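Local coordinates for nucleoprotein (Rift valley fever virus, PDB 3OV9) that encapsidates the viral RNA genome, binding single-stranded nucleic acid tightly and assembling into ring-shaped oligomers that build the nucleocapsid, at residues T195-Q198 and P199-A202; P147-A150 and G151-P155; D167-S170 and L171-L174. All coordinates share one frame; numbering follows the deposited sequence.

Interaction 1: T195-Q198 and P199-A202; sequences TFTQ and PMNA
M200 and P199 close on the carbonyl oxygen of F196: M200 CB is 3.3 Å from F196 O, and P199 CG is 3.4 Å from that oxygen, so ring and methylene crowd one acceptor. The same oxygen takes the first of three backbone bonds, each from an amide to the carbonyl four residues earlier, with M200 N at 3.2 Å from F196 O. In the next, N201 N reaches T197 O at 2.9 Å. The third joins A202 N to Q198 O at 3.1 Å. N201 curls back along the chain: its CG stands anti to the carbonyl carbon (chi1 -71°), which brings CG and ND2 beside T197 O, yet ND2 makes no hydrogen bond there because the angle is poor. Side-chain contact proper is slight, T197 CG2 approaching M200 CE at 4.3 Å.

The arrangement is an alpha-helical turn with a proline inside helix 189-204. Having no N-H, P199 cannot donate to the carbonyl of T195, and its CD lies 4.3 Å from T195 O. The amides of T195 and Q198 also lack a bond to the preceding turn, so the helix is kinked here; regular i to i+4 bonding resumes at M200 and continues through A202.

Further out, T197 OG1 is held by A193 O and T195 OG1 by V192 O, each a hydroxyl tied back to the preceding turn. F196 and M200 turn to helix 159-180, packing on L173, with S177 and S170 as further neighbours. On another side Q198 and A202 touch Y30, which probably binds RNA, as T195 probably does too, and A202 helps line the pocket that holds a nitrite ion.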
loop_
_atom_site.group_PDB
_atom_site.type_symbol
_atom_site.label_atom_id
_atom_site.label_comp_id
_atom_site.label_asym_id
_atom_site.label_seq_id
_atom_site.Cartn_x
_atom_site.Cartn_y
_atom_site.Cartn_z
ATOM N N THR A 195 21.883 8.288 -8.868
ATOM C CA THR A 195 21.033 8.518 -10.040
ATOM C C THR A 195 21.706 9.356 -11.132
ATOM O O THR A 195 21.266 9.334 -12.284
ATOM C CB THR A 195 19.666 9.168 -9.672
ATOM O OG1 THR A 195 19.850 10.548 -9.332
ATOM C CG2 THR A 195 18.995 8.431 -8.517
ATOM N N PHE A 196 22.766 10.087 -10.782
ATOM C CA PHE A 196 23.427 10.947 -11.766
ATOM C C PHE A 196 24.885 10.619 -12.107
ATOM O O PHE A 196 25.391 11.095 -13.122
ATOM C CB PHE A 196 23.252 12.444 -11.433
ATOM C CG PHE A 196 23.946 12.900 -10.168
ATOM C CD1 PHE A 196 25.337 12.876 -10.057
ATOM C CD2 PHE A 196 23.204 13.415 -9.107
ATOM C CE1 PHE A 196 25.974 13.322 -8.898
ATOM C CE2 PHE A 196 23.831 13.867 -7.943
ATOM C CZ PHE A 196 25.220 13.820 -7.839
ATOM N N THR A 197 25.549 9.810 -11.284
ATOM C CA THR A 197 26.984 9.536 -11.474
ATOM C C THR A 197 27.309 8.680 -12.705
ATOM O O THR A 197 28.350 8.875 -13.334
ATOM C CB THR A 197 27.645 8.911 -10.222
ATOM O OG1 THR A 197 26.871 7.794 -9.774
ATOM C CG2 THR A 197 27.764 9.938 -9.098
ATOM N N GLN A 198 26.423 7.744 -13.046
ATOM C CA GLN A 198 26.642 6.871 -14.206
ATOM C C GLN A 198 26.661 7.635 -15.547
ATOM O O GLN A 198 27.626 7.502 -16.302
ATOM C CB GLN A 198 25.658 5.692 -14.224
ATOM C CG GLN A 198 26.075 4.547 -15.144
ATOM C CD GLN A 198 25.239 3.289 -14.958
ATOM O OE1 GLN A 198 25.752 2.174 -15.062
ATOM N NE2 GLN A 198 23.947 3.461 -14.695
ATOM N N PRO A 199 25.615 8.443 -15.839
ATOM C CA PRO A 199 25.688 9.260 -17.061
ATOM C C PRO A 199 26.767 10.350 -17.013
ATOM O O PRO A 199 27.317 10.706 -18.061
ATOM C CB PRO A 199 24.287 9.886 -17.164
ATOM C CG PRO A 199 23.709 9.780 -15.805
ATOM C CD PRO A 199 24.284 8.538 -15.206
ATOM N N MET A 200 27.068 10.860 -15.818
ATOM C CA MET A 200 28.144 11.843 -15.635
ATOM C C MET A 200 29.484 11.249 -16.067
ATOM O O MET A 200 30.155 11.799 -16.940
ATOM C CB MET A 200 28.212 12.335 -14.180
ATOM C CG MET A 200 29.266 13.427 -13.918
ATOM S SD MET A 200 29.503 13.871 -12.175
ATOM C CE MET A 200 30.264 12.377 -11.533
ATOM N N ASN A 201 29.850 10.112 -15.477
ATOM C CA ASN A 201 31.129 9.465 -15.780
ATOM C C ASN A 201 31.249 8.994 -17.228
ATOM O O ASN A 201 32.334 9.049 -17.808
ATOM C CB ASN A 201 31.405 8.316 -14.808
ATOM C CG ASN A 201 31.741 8.801 -13.402
ATOM O OD1 ASN A 201 32.366 9.852 -13.218
ATOM N ND2 ASN A 201 31.333 8.029 -12.403
ATOM N N ALA A 202 30.138 8.542 -17.807
ATOM C CA ALA A 202 30.102 8.142 -19.216
ATOM C C ALA A 202 30.515 9.289 -20.140
ATOM O O ALA A 202 31.325 9.096 -21.048
ATOM C CB ALA A 202 28.719 7.613 -19.595
#

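Interaction 2: P147-A150 and G151-P155; sequences PSFA and GMVDP
F149 packs onto V153 and, more loosely, M152 across a single tight turn. With chi1 at 169°, its CB carries the ring alongside the carbonyl carbon, so that the ring leans along the chain towards the later residues. On one flank CD1 lies 4.3 Å from M152 CB; on the other CD2 begins the approach to V153 CG2, which closes to 3.6 Å at CE2 and opens again to 4.0 Å at CZ. Both partners meet the ring obliquely, and the F149 and V153 side chains cross at about a right angle.

The backbone beneath is a 3-10 segment, as its i to i+3 bonds establish: G151 N to S148 O, M152 N to F149 O at 2.8 Å, and V153 N to A150 O at 3.2 Å, the last before the chain runs on as loop.

M152 also packs on R8 of a second subunit, a residue of the N-terminal region essential for oligomerization. The 3-10 segment itself lies in the long loop between helices 130-136 and 159-180, wedged among three helices: F149 on I165 of helix 159-180 and L218 of helix 211-220, A150 on A203 and V204 of helix 189-204.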
loop_
_atom_site.group_PDB
_atom_site.type_symbol
_atom_site.label_atom_id
_atom_site.label_comp_id
_atom_site.label_asym_id
_atom_site.label_seq_id
_atom_site.Cartn_x
_atom_site.Cartn_y
_atom_site.Cartn_z
ATOM N N PRO A 147 23.625 18.809 -17.023
ATOM C CA PRO A 147 24.353 17.537 -17.141
ATOM C C PRO A 147 25.274 17.469 -18.365
ATOM O O PRO A 147 26.263 16.725 -18.347
ATOM C CB PRO A 147 23.230 16.501 -17.241
ATOM C CG PRO A 147 22.107 17.114 -16.472
ATOM C CD PRO A 147 22.187 18.588 -16.762
ATOM N N SER A 148 24.960 18.259 -19.395
ATOM C CA SER A 148 25.793 18.391 -20.598
ATOM C C SER A 148 27.251 18.719 -20.287
ATOM O O SER A 148 28.144 18.342 -21.044
ATOM C CB SER A 148 25.231 19.475 -21.531
ATOM O OG SER A 148 23.915 19.162 -21.952
ATOM N N PHE A 149 27.486 19.420 -19.176
ATOM C CA PHE A 149 28.833 19.860 -18.791
ATOM C C PHE A 149 29.832 18.714 -18.648
ATOM O O PHE A 149 31.031 18.899 -18.880
ATOM C CB PHE A 149 28.802 20.685 -17.493
ATOM C CG PHE A 149 30.166 20.940 -16.911
ATOM C CD1 PHE A 149 30.986 21.933 -17.442
ATOM C CD2 PHE A 149 30.644 20.165 -15.860
ATOM C CE1 PHE A 149 32.255 22.157 -16.918
ATOM C CE2 PHE A 149 31.914 20.382 -15.329
ATOM C CZ PHE A 149 32.720 21.380 -15.863
ATOM N N ALA A 150 29.342 17.543 -18.253
ATOM C CA ALA A 150 30.199 16.365 -18.089
ATOM C C ALA A 150 31.054 16.067 -19.329
ATOM O O ALA A 150 32.194 15.614 -19.201
ATOM C CB ALA A 150 29.365 15.156 -17.708
ATOM N N GLY A 151 30.507 16.344 -20.514
ATOM C CA GLY A 151 31.216 16.134 -21.782
ATOM C C GLY A 151 32.316 17.144 -22.076
ATOM O O GLY A 151 32.984 17.059 -23.109
ATOM N N MET A 152 32.497 18.106 -21.173
ATOM C CA MET A 152 33.555 19.111 -21.295
ATOM C C MET A 152 34.723 18.826 -20.358
ATOM O O MET A 152 35.737 19.535 -20.377
ATOM C CB MET A 152 32.999 20.514 -21.015
ATOM C CG MET A 152 32.009 21.032 -22.044
ATOM S SD MET A 152 32.778 21.568 -23.579
ATOM C CE MET A 152 32.633 20.085 -24.578
ATOM N N VAL A 153 34.581 17.785 -19.544
ATOM C CA VAL A 153 35.576 17.460 -18.527
ATOM C C VAL A 153 36.690 16.608 -19.138
ATOM O O VAL A 153 36.420 15.618 -19.817
ATOM C CB VAL A 153 34.932 16.745 -17.304
ATOM C CG1 VAL A 153 35.972 16.448 -16.240
ATOM C CG2 VAL A 153 33.815 17.597 -16.712
ATOM N N ASP A 154 37.931 17.028 -18.905
ATOM C CA ASP A 154 39.124 16.306 -19.349
ATOM C C ASP A 154 39.554 15.303 -18.274
ATOM O O ASP A 154 40.059 15.704 -17.224
ATOM C CB ASP A 154 40.249 17.310 -19.642
ATOM C CG ASP A 154 41.565 16.643 -20.037
ATOM O OD1 ASP A 154 41.607 15.404 -20.195
ATOM O OD2 ASP A 154 42.567 17.373 -20.188
ATOM N N PRO A 155 39.370 13.990 -18.537
ATOM C CA PRO A 155 39.686 12.957 -17.541
ATOM C C PRO A 155 41.186 12.758 -17.305
ATOM O O PRO A 155 41.569 11.988 -16.418
ATOM C CB PRO A 155 39.068 11.690 -18.143
ATOM C CG PRO A 155 39.090 11.925 -19.606
ATOM C CD PRO A 155 38.851 13.402 -19.786
#

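Interaction 3: D167-S170 and L171-L174; sequences DAHS and LYLL
L173 lies over one face of the H169 imidazole, a CH-pi contact in which CG sits 4.0 Å from the ring centroid and 22° off its normal. It is offset toward the rim, and CD1 comes within 3.4 Å of H169 NE2. Two torsions bring the groups together: H169 CG is anti to its own N (chi1 175°), whereas L173 CG stands beside its N (chi1 -72°), pointing back to the preceding turn. The two form an i to i+4 pair on one side of helix 159-180, which is buried here against helices 189-204 and 232-243.

Two looser contacts involve Y172: its CD2 approaches H169 CE1 obliquely at 4.1 Å, while H169 O lies at the edge of the tyrosine ring, near its plane.

Among backbone bonds, L173 N meets H169 O at 3.1 Å and L174 N meets S170 O at 2.9 Å. L171 N is shared between D167 O, at 3.1 Å, and a weak bond to A168 O.

The imidazole's rotation is fixed by M144 O, the F149 ring and L173. ND1 must carry a proton to donate to M144 O; this alone does not settle the charge, but the buried, apolar contact of NE2 with L173 would probably disfavour a second proton.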
loop_
_atom_site.group_PDB
_atom_site.type_symbol
_atom_site.label_atom_id
_atom_site.label_comp_id
_atom_site.label_asym_id
_atom_site.label_seq_id
_atom_site.Cartn_x
_atom_site.Cartn_y
_atom_site.Cartn_z
ATOM N N ASP A 167 33.260 17.223 -8.245
ATOM C CA ASP A 167 32.562 17.521 -6.991
ATOM C C ASP A 167 31.770 18.826 -7.106
ATOM O O ASP A 167 30.606 18.886 -6.698
ATOM C CB ASP A 167 33.540 17.596 -5.811
ATOM C CG ASP A 167 34.052 16.225 -5.366
ATOM O OD1 ASP A 167 33.506 15.186 -5.796
ATOM O OD2 ASP A 167 35.009 16.193 -4.565
ATOM N N ALA A 168 32.400 19.858 -7.671
ATOM C CA ALA A 168 31.744 21.150 -7.903
ATOM C C ALA A 168 30.510 21.005 -8.794
ATOM O O ALA A 168 29.454 21.560 -8.490
ATOM C CB ALA A 168 32.723 22.153 -8.507
ATOM N N HIS A 169 30.656 20.255 -9.886
ATOM C CA HIS A 169 29.554 19.957 -10.806
ATOM C C HIS A 169 28.460 19.144 -10.109
ATOM O O HIS A 169 27.269 19.371 -10.340
ATOM C CB HIS A 169 30.097 19.216 -12.040
ATOM C CG HIS A 169 29.044 18.749 -13.003
ATOM N ND1 HIS A 169 28.095 19.589 -13.546
ATOM C CD2 HIS A 169 28.817 17.529 -13.544
ATOM C CE1 HIS A 169 27.319 18.904 -14.367
ATOM N NE2 HIS A 169 27.735 17.650 -14.384
ATOM N N SER A 170 28.876 18.217 -9.247
ATOM C CA SER A 170 27.949 17.351 -8.510
ATOM C C SER A 170 27.059 18.113 -7.521
ATOM O O SER A 170 25.956 17.654 -7.200
ATOM C CB SER A 170 28.702 16.224 -7.801
ATOM O OG SER A 170 29.296 15.339 -8.742
ATOM N N LEU A 171 27.530 19.268 -7.047
ATOM C CA LEU A 171 26.710 20.130 -6.189
ATOM C C LEU A 171 25.443 20.552 -6.929
ATOM O O LEU A 171 24.342 20.457 -6.379
ATOM C CB LEU A 171 27.489 21.357 -5.696
ATOM C CG LEU A 171 26.768 22.260 -4.682
ATOM C CD1 LEU A 171 26.728 21.618 -3.295
ATOM C CD2 LEU A 171 27.410 23.642 -4.615
ATOM N N TYR A 172 25.607 21.000 -8.177
ATOM C CA TYR A 172 24.470 21.314 -9.045
ATOM C C TYR A 172 23.600 20.089 -9.335
ATOM O O TYR A 172 22.373 20.176 -9.280
ATOM C CB TYR A 172 24.925 21.966 -10.361
ATOM C CG TYR A 172 23.950 21.747 -11.501
ATOM C CD1 TYR A 172 22.817 22.552 -11.647
ATOM C CD2 TYR A 172 24.148 20.716 -12.420
ATOM C CE1 TYR A 172 21.914 22.340 -12.688
ATOM C CE2 TYR A 172 23.253 20.493 -13.454
ATOM C CZ TYR A 172 22.140 21.305 -13.586
ATOM O OH TYR A 172 21.261 21.077 -14.620
ATOM N N LEU A 173 24.238 18.963 -9.661
ATOM C CA LEU A 173 23.516 17.742 -10.033
ATOM C C LEU A 173 22.644 17.232 -8.892
ATOM O O LEU A 173 21.575 16.669 -9.128
ATOM C CB LEU A 173 24.478 16.644 -10.496
ATOM C CG LEU A 173 25.156 16.804 -11.860
ATOM C CD1 LEU A 173 26.175 15.697 -12.051
ATOM C CD2 LEU A 173 24.141 16.794 -12.994
ATOM N N LEU A 174 23.113 17.442 -7.665
ATOM C CA LEU A 174 22.360 17.102 -6.458
ATOM C C LEU A 174 21.065 17.910 -6.359
ATOM O O LEU A 174 19.998 17.349 -6.100
ATOM C CB LEU A 174 23.230 17.322 -5.214
ATOM C CG LEU A 174 22.643 17.075 -3.819
ATOM C CD1 LEU A 174 22.239 15.619 -3.630
ATOM C CD2 LEU A 174 23.645 17.495 -2.751
#

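Overall arrangement
Although in series along the chain, the three local contacts meet, interaction 1 nearer the surface and 2 and 3 buried, their centres 11 to 12 Å apart. Helices 159-180 and 189-204 pack where F196 CD1 of interaction 1 lies 3.6 Å from L173 CD1 of interaction 3, with M200 SD 3.8 Å from the same L173 CD1. Interaction 2 packs against both: F149 CD2 is 3.5 Å from H169 ND1, P147 CD is 3.4 Å from Y172 OH, and A150 CB is 3.5 Å from M200 O. L173 also meets interaction 2, P147 CG lying 4.0 Å from L173 CD2, and so touches both other contacts. Towards the ligand side, A202 of interaction 1 comes within about 4 Å of the bound nitrite, side chain to ion.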